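Local coordinates for protein PA1221 (Pseudomonas aeruginosa, PDB 4DG8) that belongs to the ANL superfamily of AMP-binding enzymes, joins such a region to a carrier-type phosphopantetheine attachment region, and holds adenosine monophosphate in this structure, at residues R56-S61 with S90-L95; E330-I335 with R411-G416. One frame throughout, in Å; residues are numbered along the deposited sequence.

Contact 1. Residues R56-S61 with S90-L95; sequences RQLLDS and SITCLL
Leu58 reaches from helix 55-72 to Thr92 and Leu95 on helix 88-99, and the tightest packing gathers around its forked end. Its CG stands anti to the backbone N (chi1 -178°), which carries the two methyls across to the other helix although the bond leaving CA does not aim there. CD1 slides past Thr92 and comes to 3.4 Å from Thr92 OG1, a methyl-to-oxygen van der Waals contact; the hydroxyl itself bonds to the backbone O of Arg88, one turn earlier. On the Leu95 side, CD2 of Leu95 lies 4.1 Å from Leu58 CG. The same Leu95 methyl skirts the backbone of Leu59, 4.5 Å from its CA. Ile91 adds a marginal touch, with its CG2 4.4 Å from Leu58 CD2. Phe33 and Leu226 also pack on Leu58, so helices 29-39 and 217-226 continue the apolar layer. The outer side is more open: Ser61 is exposed, and its CB meets Thr92 CG2 at 3.7 Å. The local axes pass 9.4 Å apart at a crossing angle of -63°, and the interface buries 255 Å² in all, as expected of a small, steep helix crossing. Aliphatic carbons make nearly all of the contact, so shape fit and the hydrophobic effect, more than directed polar bonds, probably account for the join here.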
ATOM      1  N   ARG A  56      11.494 -24.190  -3.239  1.00 29.27           N
ATOM      2  CA  ARG A  56      12.037 -25.029  -2.174  1.00 27.13           C
ATOM      3  C   ARG A  56      13.101 -24.290  -1.335  1.00 26.31           C
ATOM      4  O   ARG A  56      13.049 -24.334  -0.119  1.00 31.77           O
ATOM      5  CB  ARG A  56      12.574 -26.360  -2.721  1.00 29.58           C
ATOM      6  CG  ARG A  56      12.963 -27.391  -1.650  1.00 29.13           C
ATOM      7  N   GLN A  57      14.053 -23.612  -1.967  1.00 24.37           N
ATOM      8  CA  GLN A  57      15.051 -22.877  -1.194  1.00 30.28           C
ATOM      9  C   GLN A  57      14.394 -21.798  -0.325  1.00 30.07           C
ATOM     10  O   GLN A  57      14.774 -21.615   0.827  1.00 27.14           O
ATOM     11  CB  GLN A  57      16.105 -22.248  -2.094  1.00 28.29           C
ATOM     12  CG  GLN A  57      16.650 -23.218  -3.128  1.00 41.86           C
ATOM     13  CD  GLN A  57      17.606 -22.572  -4.116  1.00 42.25           C
ATOM     14  OE1 GLN A  57      17.248 -21.626  -4.830  1.00 40.50           O
ATOM     15  NE2 GLN A  57      18.830 -23.095  -4.174  1.00 39.91           N
ATOM     16  N   LEU A  58      13.411 -21.097  -0.884  1.00 31.22           N
ATOM     17  CA  LEU A  58      12.696 -20.051  -0.154  1.00 29.05           C
ATOM     18  C   LEU A  58      12.011 -20.636   1.076  1.00 26.98           C
ATOM     19  O   LEU A  58      12.175 -20.119   2.182  1.00 24.16           O
ATOM     20  CB  LEU A  58      11.677 -19.330  -1.048  1.00 22.52           C
ATOM     21  CG  LEU A  58      10.932 -18.192  -0.342  1.00 23.83           C
ATOM     22  CD1 LEU A  58      11.920 -17.285   0.402  1.00 21.80           C
ATOM     23  CD2 LEU A  58      10.040 -17.388  -1.276  1.00 23.32           C
ATOM     24  N   LEU A  59      11.280 -21.735   0.872  1.00 28.43           N
ATOM     25  CA  LEU A  59      10.596 -22.446   1.947  1.00 24.96           C
ATOM     26  C   LEU A  59      11.570 -22.956   3.022  1.00 32.46           C
ATOM     27  O   LEU A  59      11.304 -22.791   4.199  1.00 25.10           O
ATOM     28  CB  LEU A  59       9.738 -23.593   1.391  1.00 26.78           C
ATOM     29  CG  LEU A  59       8.916 -24.432   2.386  1.00 24.68           C
ATOM     30  CD1 LEU A  59       7.966 -23.575   3.185  1.00 25.55           C
ATOM     31  CD2 LEU A  59       8.156 -25.560   1.686  1.00 33.68           C
ATOM     32  N   ASP A  60      12.677 -23.578   2.623  1.00 33.86           N
ATOM     33  CA  ASP A  60      13.702 -24.012   3.581  1.00 40.70           C
ATOM     34  C   ASP A  60      14.274 -22.856   4.418  1.00 36.23           C
ATOM     35  O   ASP A  60      14.420 -22.962   5.649  1.00 30.36           O
ATOM     36  CB  ASP A  60      14.871 -24.707   2.874  1.00 40.63           C
ATOM     37  CG  ASP A  60      14.506 -26.069   2.300  1.00 38.23           C
ATOM     38  OD1 ASP A  60      13.428 -26.622   2.638  1.00 36.99           O
ATOM     39  OD2 ASP A  60      15.326 -26.584   1.503  1.00 30.34           O
ATOM     40  N   SER A  61      14.630 -21.763   3.751  1.00 33.58           N
ATOM     41  CA  SER A  61      15.220 -20.634   4.467  1.00 33.07           C
ATOM     42  C   SER A  61      14.206 -20.032   5.445  1.00 27.43           C
ATOM     43  O   SER A  61      14.522 -19.747   6.610  1.00 29.96           O
ATOM     44  CB  SER A  61      15.741 -19.579   3.486  1.00 33.15           C
ATOM     45  OG  SER A  61      16.723 -20.134   2.626  1.00 33.75           O
ATOM     46  N   SER A  90      14.724 -10.064   2.917  1.00 21.94           N
ATOM     47  CA  SER A  90      13.507  -9.459   3.481  1.00 29.60           C
ATOM     48  C   SER A  90      12.236 -10.276   3.130  1.00 15.25           C
ATOM     49  O   SER A  90      11.370 -10.517   3.989  1.00 27.71           O
ATOM     50  CB  SER A  90      13.395  -7.959   3.138  1.00 23.32           C
ATOM     51  OG  SER A  90      13.444  -7.734   1.748  1.00 25.93           O
ATOM     52  N   ILE A  91      12.175 -10.745   1.887  1.00 27.27           N
ATOM     53  CA  ILE A  91      11.117 -11.642   1.419  1.00 22.36           C
ATOM     54  C   ILE A  91      11.031 -12.917   2.280  1.00 22.78           C
ATOM     55  O   ILE A  91       9.943 -13.335   2.727  1.00 23.74           O
ATOM     56  CB  ILE A  91      11.363 -12.055  -0.067  1.00 19.86           C
ATOM     57  CG1 ILE A  91      11.429 -10.831  -0.993  1.00 29.21           C
ATOM     58  CG2 ILE A  91      10.299 -13.063  -0.530  1.00 18.25           C
ATOM     59  CD1 ILE A  91      10.184  -9.957  -0.981  1.00 30.12           C
ATOM     60  N   THR A  92      12.188 -13.534   2.507  1.00 23.23           N
ATOM     61  CA  THR A  92      12.267 -14.680   3.407  1.00 24.36           C
ATOM     62  C   THR A  92      11.756 -14.334   4.823  1.00 25.62           C
ATOM     63  O   THR A  92      11.072 -15.147   5.467  1.00 29.10           O
ATOM     64  CB  THR A  92      13.709 -15.214   3.470  1.00 25.46           C
ATOM     65  OG1 THR A  92      14.191 -15.416   2.135  1.00 21.33           O
ATOM     66  CG2 THR A  92      13.792 -16.519   4.255  1.00 23.04           C
ATOM     67  N   CYS A  93      12.085 -13.142   5.310  1.00 19.83           N
ATOM     68  CA  CYS A  93      11.568 -12.703   6.612  1.00 26.20           C
ATOM     69  C   CYS A  93      10.053 -12.694   6.624  1.00 21.80           C
ATOM     70  O   CYS A  93       9.435 -13.144   7.583  1.00 23.34           O
ATOM     71  CB  CYS A  93      12.037 -11.283   6.956  1.00 23.38           C
ATOM     72  SG  CYS A  93      13.698 -11.177   7.592  1.00 28.77           S
ATOM     73  N   LEU A  94       9.454 -12.152   5.567  1.00 17.95           N
ATOM     74  CA  LEU A  94       7.994 -12.048   5.546  1.00 22.94           C
ATOM     75  C   LEU A  94       7.373 -13.435   5.628  1.00 25.86           C
ATOM     76  O   LEU A  94       6.388 -13.654   6.356  1.00 26.46           O
ATOM     77  CB  LEU A  94       7.504 -11.344   4.272  1.00 18.53           C
ATOM     78  CG  LEU A  94       7.985  -9.906   4.039  1.00 18.83           C
ATOM     79  CD1 LEU A  94       7.337  -9.374   2.775  1.00 23.17           C
ATOM     80  CD2 LEU A  94       7.646  -9.006   5.230  1.00 18.54           C
ATOM     81  N   LEU A  95       7.937 -14.382   4.875  1.00 18.61           N
ATOM     82  CA  LEU A  95       7.352 -15.722   4.908  1.00 14.99           C
ATOM     83  C   LEU A  95       7.579 -16.393   6.274  1.00 16.51           C
ATOM     84  O   LEU A  95       6.714 -17.109   6.761  1.00 17.69           O
ATOM     85  CB  LEU A  95       7.896 -16.607   3.765  1.00 20.71           C
ATOM     86  CG  LEU A  95       7.366 -18.038   3.658  1.00 20.50           C
ATOM     87  CD1 LEU A  95       5.832 -18.043   3.491  1.00 23.05           C
ATOM     88  CD2 LEU A  95       8.051 -18.791   2.498  1.00 24.27           C
TER

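Contact 2. Residues E330-I335 with R411-G416; sequences EDDIPI and RLRFIG. With AMP (adenosine monophosphate), chain B.
Asp332 OD2 accepts a nearly straight bond from Arg413 NE (2.8 Å, 178°) and another from a water that also links Ile333 O and Phe414 N. Arg413 grips the carboxylate side-on: NE lies on the syn side of OD2, while NH2 bonds to Asp332 OD1 at 3.0 Å from above the carboxylate plane, the carboxylate and guanidinium planes being 41° apart. Bends at chi2 and chi3 fold the arginine back to this grip, and NH2 adds a weak hydrogen bond, part of a salt bridge, to Glu330 OE1 at 3.2 Å. Asp407 pairs with NH1 of Arg413 and with NE of Arg411, probably balancing the buried charge. Pro334 CG sits over the centre of the Arg411 guanidinium, 3.7 Å above its plane, and a second water joins Arg411 NH2 to Glu330 OE2. Further along, Ile335 N donates to Leu412 O at 2.9 Å, and Ile335 CG2 packs on Phe414 CB at 4.0 Å. The Phe414 ring then presents a face to the base of AMP, whose C2 stands 3.6 Å above the ring centre. A salt-bridge network thus fastens the 330-335 loop to strand 412-416 beside the adenine pocket of an ANL-superfamily enzyme.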
ATOM      1  N   GLU A 330     -13.509   8.574 -22.390  1.00 32.35           N
ATOM      2  CA  GLU A 330     -14.255   9.134 -21.264  1.00 33.14           C
ATOM      3  C   GLU A 330     -13.446  10.186 -20.506  1.00 35.34           C
ATOM      4  O   GLU A 330     -12.232  10.313 -20.719  1.00 32.62           O
ATOM      5  CB  GLU A 330     -14.642   8.007 -20.291  1.00 31.97           C
ATOM      6  CG  GLU A 330     -15.355   6.812 -20.938  1.00 40.16           C
ATOM      7  CD  GLU A 330     -16.876   6.905 -20.873  1.00 44.37           C
ATOM      8  OE1 GLU A 330     -17.394   7.918 -20.359  1.00 46.91           O
ATOM      9  OE2 GLU A 330     -17.556   5.960 -21.328  1.00 51.13           O
ATOM     10  N   ASP A 331     -14.108  10.878 -19.571  1.00 31.05           N
ATOM     11  CA  ASP A 331     -13.478  11.936 -18.775  1.00 33.77           C
ATOM     12  C   ASP A 331     -12.673  11.305 -17.647  1.00 32.42           C
ATOM     13  O   ASP A 331     -11.815  11.946 -17.057  1.00 34.30           O
ATOM     14  CB  ASP A 331     -14.528  12.867 -18.145  1.00 36.50           C
ATOM     15  CG  ASP A 331     -15.063  13.929 -19.105  1.00 41.76           C
ATOM     16  OD1 ASP A 331     -14.750  13.904 -20.314  1.00 36.99           O
ATOM     17  OD2 ASP A 331     -15.833  14.793 -18.625  1.00 50.04           O
ATOM     18  N   ASP A 332     -12.983  10.051 -17.329  1.00 29.50           N
ATOM     19  CA  ASP A 332     -12.290   9.321 -16.270  1.00 27.47           C
ATOM     20  C   ASP A 332     -12.298   7.840 -16.603  1.00 26.70           C
ATOM     21  O   ASP A 332     -13.231   7.369 -17.230  1.00 27.55           O
ATOM     22  CB  ASP A 332     -13.010   9.515 -14.929  1.00 26.57           C
ATOM     23  CG  ASP A 332     -14.434   8.943 -14.940  1.00 32.86           C
ATOM     24  OD1 ASP A 332     -15.330   9.600 -15.514  1.00 30.60           O
ATOM     25  OD2 ASP A 332     -14.663   7.843 -14.379  1.00 26.94           O
ATOM     26  N   ILE A 333     -11.274   7.108 -16.166  1.00 22.29           N
ATOM     27  CA  ILE A 333     -11.258   5.648 -16.301  1.00 26.54           C
ATOM     28  C   ILE A 333     -12.080   5.046 -15.168  1.00 29.44           C
ATOM     29  O   ILE A 333     -11.806   5.337 -14.001  1.00 20.87           O
ATOM     30  CB  ILE A 333      -9.831   5.078 -16.172  1.00 20.26           C
ATOM     31  CG1 ILE A 333      -8.872   5.768 -17.153  1.00 23.26           C
ATOM     32  CG2 ILE A 333      -9.836   3.554 -16.353  1.00 15.67           C
ATOM     33  CD1 ILE A 333      -9.276   5.632 -18.618  1.00 26.47           C
ATOM     34  N   PRO A 334     -13.088   4.208 -15.500  1.00 25.25           N
ATOM     35  CA  PRO A 334     -13.876   3.545 -14.450  1.00 23.26           C
ATOM     36  C   PRO A 334     -12.960   2.849 -13.452  1.00 26.31           C
ATOM     37  O   PRO A 334     -11.831   2.466 -13.821  1.00 21.79           O
ATOM     38  CB  PRO A 334     -14.684   2.489 -15.227  1.00 29.78           C
ATOM     39  CG  PRO A 334     -14.822   3.052 -16.615  1.00 30.83           C
ATOM     40  CD  PRO A 334     -13.525   3.827 -16.857  1.00 30.37           C
ATOM     41  N   ILE A 335     -13.400   2.751 -12.195  1.00 25.74           N
ATOM     42  CA  ILE A 335     -12.710   1.910 -11.217  1.00 24.98           C
ATOM     43  C   ILE A 335     -13.365   0.530 -11.197  1.00 32.45           C
ATOM     44  O   ILE A 335     -12.950  -0.365 -10.463  1.00 30.96           O
ATOM     45  CB  ILE A 335     -12.648   2.527  -9.797  1.00 27.44           C
ATOM     46  CG1 ILE A 335     -14.052   2.794  -9.235  1.00 26.54           C
ATOM     47  CG2 ILE A 335     -11.788   3.799  -9.814  1.00 18.63           C
ATOM     48  CD1 ILE A 335     -14.057   3.415  -7.809  1.00 21.69           C
ATOM     49  N   ARG A 411     -20.675   0.035 -13.745  1.00 37.87           N
ATOM     50  CA  ARG A 411     -19.289   0.201 -13.306  1.00 36.94           C
ATOM     51  C   ARG A 411     -19.197   1.430 -12.413  1.00 30.70           C
ATOM     52  O   ARG A 411     -19.917   2.407 -12.620  1.00 35.79           O
ATOM     53  CB  ARG A 411     -18.346   0.373 -14.501  1.00 30.97           C
ATOM     54  CG  ARG A 411     -18.465  -0.691 -15.565  1.00 33.71           C
ATOM     55  CD  ARG A 411     -17.572  -0.362 -16.761  1.00 37.46           C
ATOM     56  NE  ARG A 411     -17.923   0.908 -17.407  1.00 28.36           N
ATOM     57  CZ  ARG A 411     -17.397   1.324 -18.560  1.00 29.40           C
ATOM     58  NH1 ARG A 411     -16.509   0.570 -19.200  1.00 25.54           N
ATOM     59  NH2 ARG A 411     -17.766   2.486 -19.081  1.00 31.16           N
ATOM     60  N   LEU A 412     -18.324   1.391 -11.414  1.00 33.51           N
ATOM     61  CA  LEU A 412     -18.141   2.557 -10.557  1.00 26.11           C
ATOM     62  C   LEU A 412     -17.210   3.598 -11.178  1.00 21.16           C
ATOM     63  O   LEU A 412     -16.198   3.268 -11.802  1.00 26.52           O
ATOM     64  CB  LEU A 412     -17.658   2.157  -9.160  1.00 30.67           C
ATOM     65  CG  LEU A 412     -18.724   1.526  -8.256  1.00 37.47           C
ATOM     66  CD1 LEU A 412     -18.075   0.892  -7.039  1.00 33.65           C
ATOM     67  CD2 LEU A 412     -19.775   2.548  -7.834  1.00 27.31           C
ATOM     68  N   ARG A 413     -17.585   4.858 -11.003  1.00 35.77           N
ATOM     69  CA  ARG A 413     -16.831   5.996 -11.500  1.00 32.14           C
ATOM     70  C   ARG A 413     -16.446   6.863 -10.294  1.00 33.97           C
ATOM     71  O   ARG A 413     -17.318   7.431  -9.625  1.00 32.38           O
ATOM     72  CB  ARG A 413     -17.704   6.772 -12.482  1.00 31.08           C
ATOM     73  CG  ARG A 413     -18.336   5.857 -13.541  1.00 39.02           C
ATOM     74  CD  ARG A 413     -17.266   5.266 -14.476  1.00 24.60           C
ATOM     75  NE  ARG A 413     -16.753   6.313 -15.346  1.00 28.55           N
ATOM     76  CZ  ARG A 413     -17.201   6.564 -16.575  1.00 34.63           C
ATOM     77  NH1 ARG A 413     -18.163   5.820 -17.124  1.00 35.80           N
ATOM     78  NH2 ARG A 413     -16.680   7.564 -17.257  1.00 32.89           N
ATOM     79  N   PHE A 414     -15.148   6.940 -10.003  1.00 29.83           N
ATOM     80  CA  PHE A 414     -14.667   7.626  -8.805  1.00 27.79           C
ATOM     81  C   PHE A 414     -14.872   9.144  -8.883  1.00 29.22           C
ATOM     82  O   PHE A 414     -14.534   9.789  -9.878  1.00 29.53           O
ATOM     83  CB  PHE A 414     -13.199   7.300  -8.566  1.00 31.88           C
ATOM     84  CG  PHE A 414     -12.640   7.893  -7.308  1.00 33.97           C
ATOM     85  CD1 PHE A 414     -12.645   7.166  -6.119  1.00 29.38           C
ATOM     86  CD2 PHE A 414     -12.097   9.170  -7.311  1.00 24.65           C
ATOM     87  CE1 PHE A 414     -12.125   7.706  -4.957  1.00 37.47           C
ATOM     88  CE2 PHE A 414     -11.569   9.715  -6.153  1.00 28.49           C
ATOM     89  CZ  PHE A 414     -11.587   8.986  -4.970  1.00 36.64           C
ATOM     90  N   ILE A 415     -15.428   9.718  -7.823  1.00 28.85           N
ATOM     91  CA  ILE A 415     -15.650  11.159  -7.792  1.00 31.94           C
ATOM     92  C   ILE A 415     -14.629  11.897  -6.929  1.00 36.15           C
ATOM     93  O   ILE A 415     -13.911  12.781  -7.419  1.00 38.58           O
ATOM     94  CB  ILE A 415     -17.088  11.516  -7.381  1.00 37.16           C
ATOM     95  CG1 ILE A 415     -18.077  11.000  -8.441  1.00 33.74           C
ATOM     96  CG2 ILE A 415     -17.229  13.027  -7.200  1.00 38.83           C
ATOM     97  CD1 ILE A 415     -19.541  11.098  -8.025  1.00 37.44           C
ATOM     98  N   GLY A 416     -14.583  11.568  -5.644  1.00 32.87           N
ATOM     99  CA  GLY A 416     -13.658  12.263  -4.760  1.00 36.31           C
ATOM    100  C   GLY A 416     -13.994  12.117  -3.286  1.00 42.25           C
ATOM    101  O   GLY A 416     -14.809  11.280  -2.913  1.00 40.49           O
TER
HETATM  102  P   AMP B 701      -4.357   3.724   0.471  1.00 26.02           P
HETATM  103  O1P AMP B 701      -3.075   4.351   0.974  1.00 21.91           O
HETATM  104  O2P AMP B 701      -4.264   2.583  -0.534  1.00 21.46           O
HETATM  105  O3P AMP B 701      -5.135   3.289   1.699  1.00 18.74           O
HETATM  106  O5' AMP B 701      -5.310   4.856  -0.110  1.00 23.28           O
HETATM  107  C5' AMP B 701      -6.662   4.572  -0.412  1.00 19.44           C
HETATM  108  C4' AMP B 701      -7.361   5.765  -1.003  1.00 26.58           C
HETATM  109  O4' AMP B 701      -6.658   6.217  -2.191  1.00 25.16           O
HETATM  110  C3' AMP B 701      -8.782   5.525  -1.479  1.00 27.62           C
HETATM  111  O3' AMP B 701      -9.730   5.552  -0.418  1.00 25.55           O
HETATM  112  C2' AMP B 701      -8.977   6.627  -2.511  1.00 26.56           C
HETATM  113  O2' AMP B 701      -9.243   7.868  -1.868  1.00 24.71           O
HETATM  114  C1' AMP B 701      -7.586   6.697  -3.147  1.00 22.01           C
HETATM  115  N9  AMP B 701      -7.486   5.855  -4.362  1.00 25.49           N
HETATM  116  C8  AMP B 701      -6.896   4.637  -4.408  1.00 23.02           C
HETATM  117  N7  AMP B 701      -6.955   4.099  -5.651  1.00 22.04           N
HETATM  118  C5  AMP B 701      -7.606   4.967  -6.440  1.00 26.91           C
HETATM  119  C6  AMP B 701      -8.013   5.014  -7.871  1.00 23.79           C
HETATM  120  N6  AMP B 701      -7.734   3.999  -8.709  1.00 20.51           N
HETATM  121  N1  AMP B 701      -8.672   6.112  -8.312  1.00 28.59           N
HETATM  122  C2  AMP B 701      -8.948   7.131  -7.471  1.00 23.97           C
HETATM  123  N3  AMP B 701      -8.607   7.154  -6.166  1.00 22.74           N
HETATM  124  C4  AMP B 701      -7.945   6.127  -5.590  1.00 23.44           C
HETATM  125  O   HOH W   1     -16.541   3.161 -21.508  1.00 38.06           O
HETATM  126  O   HOH W   2     -13.503   6.761 -12.362  1.00 22.30           O

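In the fold
Both contacts lie about 21 Å from the centre of the chain, on opposite sides of it, with their own centres 39 Å apart and nearest atoms about 26 Å apart. They share no element: contact 1 joins helices 55-72 and 88-99 and is partly buried, three of its six touching residues being buried and one exposed. Contact 2 ties the 330-335 loop to strand 412-416 and is more enclosed: five of its eight touching residues are buried and none is exposed. The chemistry differs accordingly. Aliphatic packing makes the helix pair, whereas paired charges and bound waters accompany the apolar contacts of the loop and strand, where AMP is also bound.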